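Local coordinates for uncharacterized protein (Kribbella flavida, PDB 4LMI) that is of unknown function but has a SnoaL-like domain of the NTF2 clan and may be a ketosteroid isomerase-like enzyme, at residues A12-Y17 with P77-S82. Numbering follows the deposited sequence. Where two conformers were deposited one is given.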
loop_
_atom_site.group_PDB
_atom_site.type_symbol
_atom_site.label_atom_id
_atom_site.label_comp_id
_atom_site.label_asym_id
_atom_site.label_seq_id
_atom_site.Cartn_x
_atom_site.Cartn_y
_atom_site.Cartn_z
ATOM N N ALA B 12 -4.371 -17.080 2.914
ATOM C CA ALA B 12 -3.875 -18.201 2.116
ATOM C C ALA B 12 -3.971 -17.888 0.625
ATOM O O ALA B 12 -3.046 -18.196 -0.142
ATOM C CB ALA B 12 -4.641 -19.481 2.449
ATOM N N LEU B 13 -5.071 -17.251 0.217
ATOM C CA LEU B 13 -5.276 -16.945 -1.191
ATOM C C LEU B 13 -4.299 -15.874 -1.697
ATOM O O LEU B 13 -3.748 -16.015 -2.792
ATOM C CB LEU B 13 -6.734 -16.555 -1.469
ATOM C CG LEU B 13 -7.115 -16.327 -2.940
ATOM C CD1 LEU B 13 -6.965 -17.599 -3.764
ATOM C CD2 LEU B 13 -8.534 -15.795 -3.049
ATOM N N ALA B 14 -4.079 -14.827 -0.901
ATOM C CA ALA B 14 -3.107 -13.771 -1.243
ATOM C C ALA B 14 -1.700 -14.340 -1.392
ATOM O O ALA B 14 -0.959 -13.952 -2.301
ATOM C CB ALA B 14 -3.115 -12.665 -0.199
ATOM N N ARG B 15 -1.330 -15.253 -0.493
ATOM C CA ARG B 15 -0.026 -15.910 -0.580
ATOM C C ARG B 15 0.103 -16.683 -1.898
ATOM O O ARG B 15 1.119 -16.566 -2.595
ATOM C CB ARG B 15 0.227 -16.815 0.643
ATOM C CG ARG B 15 1.577 -17.525 0.634
ATOM C CD ARG B 15 2.749 -16.550 0.724
ATOM N NE ARG B 15 2.798 -15.874 2.022
ATOM C CZ ARG B 15 3.704 -14.965 2.374
ATOM N NH1 ARG B 15 4.659 -14.603 1.523
ATOM N NH2 ARG B 15 3.650 -14.417 3.583
ATOM N N LYS B 16 -0.931 -17.456 -2.235
ATOM C CA LYS B 16 -0.958 -18.244 -3.471
ATOM C C LYS B 16 -0.919 -17.373 -4.726
ATOM O O LYS B 16 -0.282 -17.733 -5.719
ATOM C CB LYS B 16 -2.184 -19.160 -3.504
ATOM C CG LYS B 16 -2.070 -20.370 -2.596
ATOM C CD LYS B 16 -3.121 -21.419 -2.926
ATOM C CE LYS B 16 -3.128 -22.541 -1.899
ATOM N NZ LYS B 16 -3.565 -22.071 -0.555
ATOM N N TYR B 17 -1.610 -16.236 -4.675
ATOM C CA TYR B 17 -1.635 -15.284 -5.793
ATOM C C TYR B 17 -0.212 -14.836 -6.129
ATOM O O TYR B 17 0.213 -14.891 -7.290
ATOM C CB TYR B 17 -2.537 -14.092 -5.452
ATOM C CG TYR B 17 -2.502 -12.948 -6.442
ATOM C CD1 TYR B 17 -1.517 -11.961 -6.358
ATOM C CD2 TYR B 17 -3.473 -12.828 -7.440
ATOM C CE1 TYR B 17 -1.481 -10.906 -7.253
ATOM C CE2 TYR B 17 -3.448 -11.769 -8.342
ATOM C CZ TYR B 17 -2.449 -10.813 -8.238
ATOM O OH TYR B 17 -2.408 -9.760 -9.114
ATOM N N PRO B 77 -12.358 -10.054 3.622
ATOM C CA PRO B 77 -12.144 -10.385 2.211
ATOM C C PRO B 77 -10.962 -9.626 1.592
ATOM O O PRO B 77 -10.688 -9.784 0.399
ATOM C CB PRO B 77 -13.455 -9.929 1.557
ATOM C CG PRO B 77 -13.862 -8.742 2.373
ATOM C CD PRO B 77 -13.402 -9.022 3.788
ATOM N N SER B 78 -10.266 -8.822 2.397
ATOM C CA SER B 78 -9.280 -7.879 1.876
ATOM C C SER B 78 -7.860 -8.255 2.261
ATOM O O SER B 78 -7.614 -8.707 3.383
ATOM C CB SER B 78 -9.577 -6.461 2.390
ATOM O OG SER B 78 -10.922 -6.097 2.132
ATOM N N ALA B 79 -6.929 -8.056 1.328
ATOM C CA ALA B 79 -5.502 -8.212 1.607
ATOM C C ALA B 79 -4.735 -6.983 1.136
ATOM O O ALA B 79 -5.129 -6.328 0.168
ATOM C CB ALA B 79 -4.950 -9.467 0.934
ATOM N N ALA B 80 -3.658 -6.654 1.843
ATOM C CA ALA B 80 -2.697 -5.658 1.369
ATOM C C ALA B 80 -1.329 -6.307 1.430
ATOM O O ALA B 80 -0.935 -6.854 2.465
ATOM C CB ALA B 80 -2.734 -4.407 2.226
ATOM N N VAL B 81 -0.610 -6.262 0.315
ATOM C CA VAL B 81 0.655 -6.971 0.201
ATOM C C VAL B 81 1.687 -6.013 -0.367
ATOM O O VAL B 81 1.440 -5.354 -1.380
ATOM C CB VAL B 81 0.524 -8.202 -0.725
ATOM C CG1 VAL B 81 1.831 -8.984 -0.785
ATOM C CG2 VAL B 81 -0.628 -9.107 -0.287
ATOM N N SER B 82 2.832 -5.905 0.297
ATOM C CA SER B 82 3.949 -5.194 -0.302
ATOM C C SER B 82 4.956 -6.208 -0.809
ATOM O O SER B 82 5.130 -7.276 -0.213
ATOM C CB SER B 82 4.597 -4.197 0.666
ATOM O OG SER B 82 5.123 -4.855 1.799
#
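Ala14, on the side of helix 6-22 that faces the sheet, sets its methyl against two side chains of strand 78-87, Ala79 and Val81. The contact is purely apolar, with no hydrogen bond between residues 12-17 and 77-82. The two alanine methyls meet tip to tip, Ala14 CB lying 3.9 Å from Ala79 CB, and with so little side chain on either part the backbones come close: Ala14 CA and Ala79 CA are 6.7 Å apart. Val81, two residues along the strand, adds one branch. Its CG2 approaches Ala14 CB at 4.3 Å, while Val81 CG1 lies 6.2 Å from Ala14 CB; CG1 stands trans to the backbone N (chi1 -177°), which puts CG2 on the side toward Ala79. All three touching residues are buried. A helix laid over the concave face of a strongly bent mixed sheet is the hallmark of the NTF2-like α+β cone fold, and this contact joins its N-terminal helix to one of the long antiparallel strands. The apolar layer continues across neighbouring strands: Ala14 also touches Leu98, Leu13 rests on Val100 and Val105, and Val81 packs on Val69 and Leu72. The helix bonds along its own backbone, Lys16 N to Ala12 O at 3.1 Å and Tyr17 N to Leu13 O at 2.9 Å, whereas strand 78-87 pairs with the strands beside it, Ala79 and Val81 with Leu98 and Val96 of strand 90-101, Ala80 with Leu73 of strand 65-75. Ala80 points away from the helix, and its methyl packs against Ala80 of the second subunit.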